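Local coordinates for endo-1,3-beta-glucanase, family GH16 (PDB 4CRQ), which probably hydrolyses internal beta-1,3-glucosidic bonds of laminarin, through its calcium-binding GH16 catalytic module, at residues A44-G48 against N49-T53. The protein carries 1 engineered substitution. Sequence-based numbering, arbitrary orientation.
Sequences AVENG and NLVIT. With CA (calcium ion), chain C.
The backbone oxygen of N49 accepts a hydrogen bond from the amide of E46 (E46 N to N49 O, 2.9 Å) and is also approached by the CA-H of V45 (V45 CA to N49 O, 3.1 Å). With chi1 at 162°, CG1 of V45 comes to 3.5 Å from N49 O. In return, N49 N donates to E46 O at 3.0 Å. These two bonds close a beta hairpin with a two-residue loop, a type I' turn from E46 to N49, N47 and G48 both having positive phi; farther along, A44 and V51 exchange a second pair, with V51 N to A44 O at 2.7 Å. The turn also contributes to the calcium site of the GH16 jelly roll: G48 O binds the ion at 2.3 Å, alongside the backbone oxygens of E10 and D225 and three waters. The N49 side chain folds back over the turn, its ND2 giving a weak bond to N47 O (3.1 Å), while OD1 is hydrogen-bonded to Y156. With an alanine in place of N49, Y156 OH is likely to lose this mate, and N47 O its weak side-chain donor. On the same face, CB of E46 lies against CG2 of V51 (3.9 Å), and both side chains also touch Q221 of strand 220-231.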
ATOM      1  N   ALA A  44       9.151  -7.707 -10.864  1.00 21.06           N
ATOM      2  CA  ALA A  44       9.125  -8.668 -11.976  1.00 21.97           C
ATOM      3  C   ALA A  44       7.874  -9.508 -11.868  1.00 21.95           C
ATOM      4  O   ALA A  44       7.156  -9.388 -10.896  1.00 21.98           O
ATOM      5  CB  ALA A  44      10.376  -9.554 -11.954  1.00 24.69           C
ATOM      6  N   VAL A  45       7.581 -10.341 -12.862  1.00 21.60           N
ATOM      7  CA  VAL A  45       6.460 -11.272 -12.768  1.00 23.57           C
ATOM      8  C   VAL A  45       7.035 -12.676 -12.860  1.00 26.34           C
ATOM      9  O   VAL A  45       7.899 -12.942 -13.713  1.00 27.26           O
ATOM     10  CB  VAL A  45       5.375 -11.000 -13.843  1.00 25.40           C
ATOM     11  CG1 VAL A  45       4.413 -12.178 -14.071  1.00 26.30           C
ATOM     12  CG2 VAL A  45       4.584  -9.774 -13.440  1.00 26.93           C
ATOM     13  N   GLU A  46       6.555 -13.548 -11.975  1.00 24.39           N
ATOM     14  CA  GLU A  46       6.932 -14.965 -11.955  1.00 28.00           C
ATOM     15  C   GLU A  46       5.698 -15.768 -11.633  1.00 25.86           C
ATOM     16  O   GLU A  46       5.020 -15.459 -10.645  1.00 25.95           O
ATOM     17  CB  GLU A  46       7.996 -15.286 -10.893  1.00 33.29           C
ATOM     18  CG  GLU A  46       9.371 -14.653 -11.052  1.00 39.77           C
ATOM     19  CD  GLU A  46      10.358 -15.153  -9.994  1.00 52.46           C
ATOM     20  OE1 GLU A  46      10.755 -16.341 -10.038  1.00 59.67           O
ATOM     21  OE2 GLU A  46      10.748 -14.367  -9.113  1.00 53.39           O
ATOM     22  N   ASN A  47       5.404 -16.783 -12.453  1.00 26.60           N
ATOM     23  CA  ASN A  47       4.284 -17.725 -12.189  1.00 27.74           C
ATOM     24  C   ASN A  47       2.961 -17.035 -11.843  1.00 27.69           C
ATOM     25  O   ASN A  47       2.293 -17.390 -10.854  1.00 26.30           O
ATOM     26  CB  ASN A  47       4.686 -18.738 -11.085  1.00 32.69           C
ATOM     27  CG  ASN A  47       5.955 -19.504 -11.422  1.00 38.01           C
ATOM     28  OD1 ASN A  47       6.136 -19.979 -12.546  1.00 48.99           O
ATOM     29  ND2 ASN A  47       6.842 -19.621 -10.447  1.00 44.21           N
ATOM     30  N   GLY A  48       2.597 -16.036 -12.647  1.00 24.04           N
ATOM     31  CA  GLY A  48       1.338 -15.315 -12.445  1.00 22.65           C
ATOM     32  C   GLY A  48       1.283 -14.353 -11.272  1.00 22.15           C
ATOM     33  O   GLY A  48       0.191 -13.915 -10.897  1.00 22.58           O
ATOM     34  N   ASN A  49       2.430 -14.015 -10.690  1.00 20.98           N
ATOM     35  CA  ASN A  49       2.458 -13.071  -9.604  1.00 19.41           C
ATOM     36  C   ASN A  49       3.381 -11.914  -9.933  1.00 19.00           C
ATOM     37  O   ASN A  49       4.468 -12.130 -10.535  1.00 19.94           O
ATOM     38  CB  ASN A  49       3.060 -13.696  -8.318  1.00 21.40           C
ATOM     39  CG  ASN A  49       2.158 -14.710  -7.661  1.00 23.28           C
ATOM     40  OD1 ASN A  49       1.464 -14.390  -6.719  1.00 25.20           O
ATOM     41  ND2 ASN A  49       2.150 -15.931  -8.164  1.00 29.27           N
ATOM     42  N   LEU A  50       2.986 -10.715  -9.512  1.00 18.90           N
ATOM     43  CA  LEU A  50       3.957  -9.640  -9.344  1.00 18.16           C
ATOM     44  C   LEU A  50       4.873 -10.025  -8.169  1.00 17.50           C
ATOM     45  O   LEU A  50       4.403 -10.452  -7.106  1.00 20.21           O
ATOM     46  CB  LEU A  50       3.266  -8.310  -9.024  1.00 19.25           C
ATOM     47  CG  LEU A  50       4.122  -7.122  -8.557  1.00 19.50           C
ATOM     48  CD1 LEU A  50       5.010  -6.672  -9.711  1.00 20.68           C
ATOM     49  CD2 LEU A  50       3.241  -5.996  -8.020  1.00 20.11           C
ATOM     50  N   VAL A  51       6.178  -9.881  -8.377  1.00 18.63           N
ATOM     51  CA  VAL A  51       7.153 -10.144  -7.314  1.00 17.82           C
ATOM     52  C   VAL A  51       7.883  -8.839  -7.077  1.00 18.42           C
ATOM     53  O   VAL A  51       8.576  -8.352  -7.982  1.00 19.33           O
ATOM     54  CB  VAL A  51       8.145 -11.287  -7.688  1.00 18.93           C
ATOM     55  CG1 VAL A  51       9.099 -11.594  -6.530  1.00 20.68           C
ATOM     56  CG2 VAL A  51       7.380 -12.538  -8.142  1.00 21.00           C
ATOM     57  N   ILE A  52       7.742  -8.266  -5.872  1.00 17.71           N
ATOM     58  CA  ILE A  52       8.570  -7.114  -5.460  1.00 20.34           C
ATOM     59  C   ILE A  52       9.630  -7.694  -4.531  1.00 19.27           C
ATOM     60  O   ILE A  52       9.310  -8.293  -3.467  1.00 20.08           O
ATOM     61  CB  ILE A  52       7.760  -6.001  -4.773  1.00 17.11           C
ATOM     62  CG1 ILE A  52       6.796  -5.323  -5.777  1.00 19.18           C
ATOM     63  CG2 ILE A  52       8.694  -4.996  -4.036  1.00 19.87           C
ATOM     64  CD1 ILE A  52       5.823  -4.352  -5.133  1.00 22.41           C
ATOM     65  N   THR A  53      10.896  -7.504  -4.915  1.00 20.43           N
ATOM     66  CA  THR A  53      12.004  -8.074  -4.151  1.00 18.04           C
ATOM     67  C   THR A  53      12.826  -7.001  -3.454  1.00 19.23           C
ATOM     68  O   THR A  53      13.316  -6.087  -4.121  1.00 19.47           O
ATOM     69  CB  THR A  53      12.935  -8.928  -5.069  1.00 20.94           C
ATOM     70  OG1 THR A  53      12.164  -9.922  -5.751  1.00 21.11           O
ATOM     71  CG2 THR A  53      14.050  -9.617  -4.249  1.00 19.42           C
TER
HETATM   72 CA    CA C 260      -2.067 -13.740 -11.056  1.00 24.23          CA
HETATM   73  O   HOH W   1      -2.023 -14.692 -13.454  1.00 33.29           O
HETATM   74  O   HOH W   2      -4.397 -13.864 -11.129  1.00 25.42           O
HETATM   75  O   HOH W   3      -2.064 -16.263 -11.299  1.00 32.05           O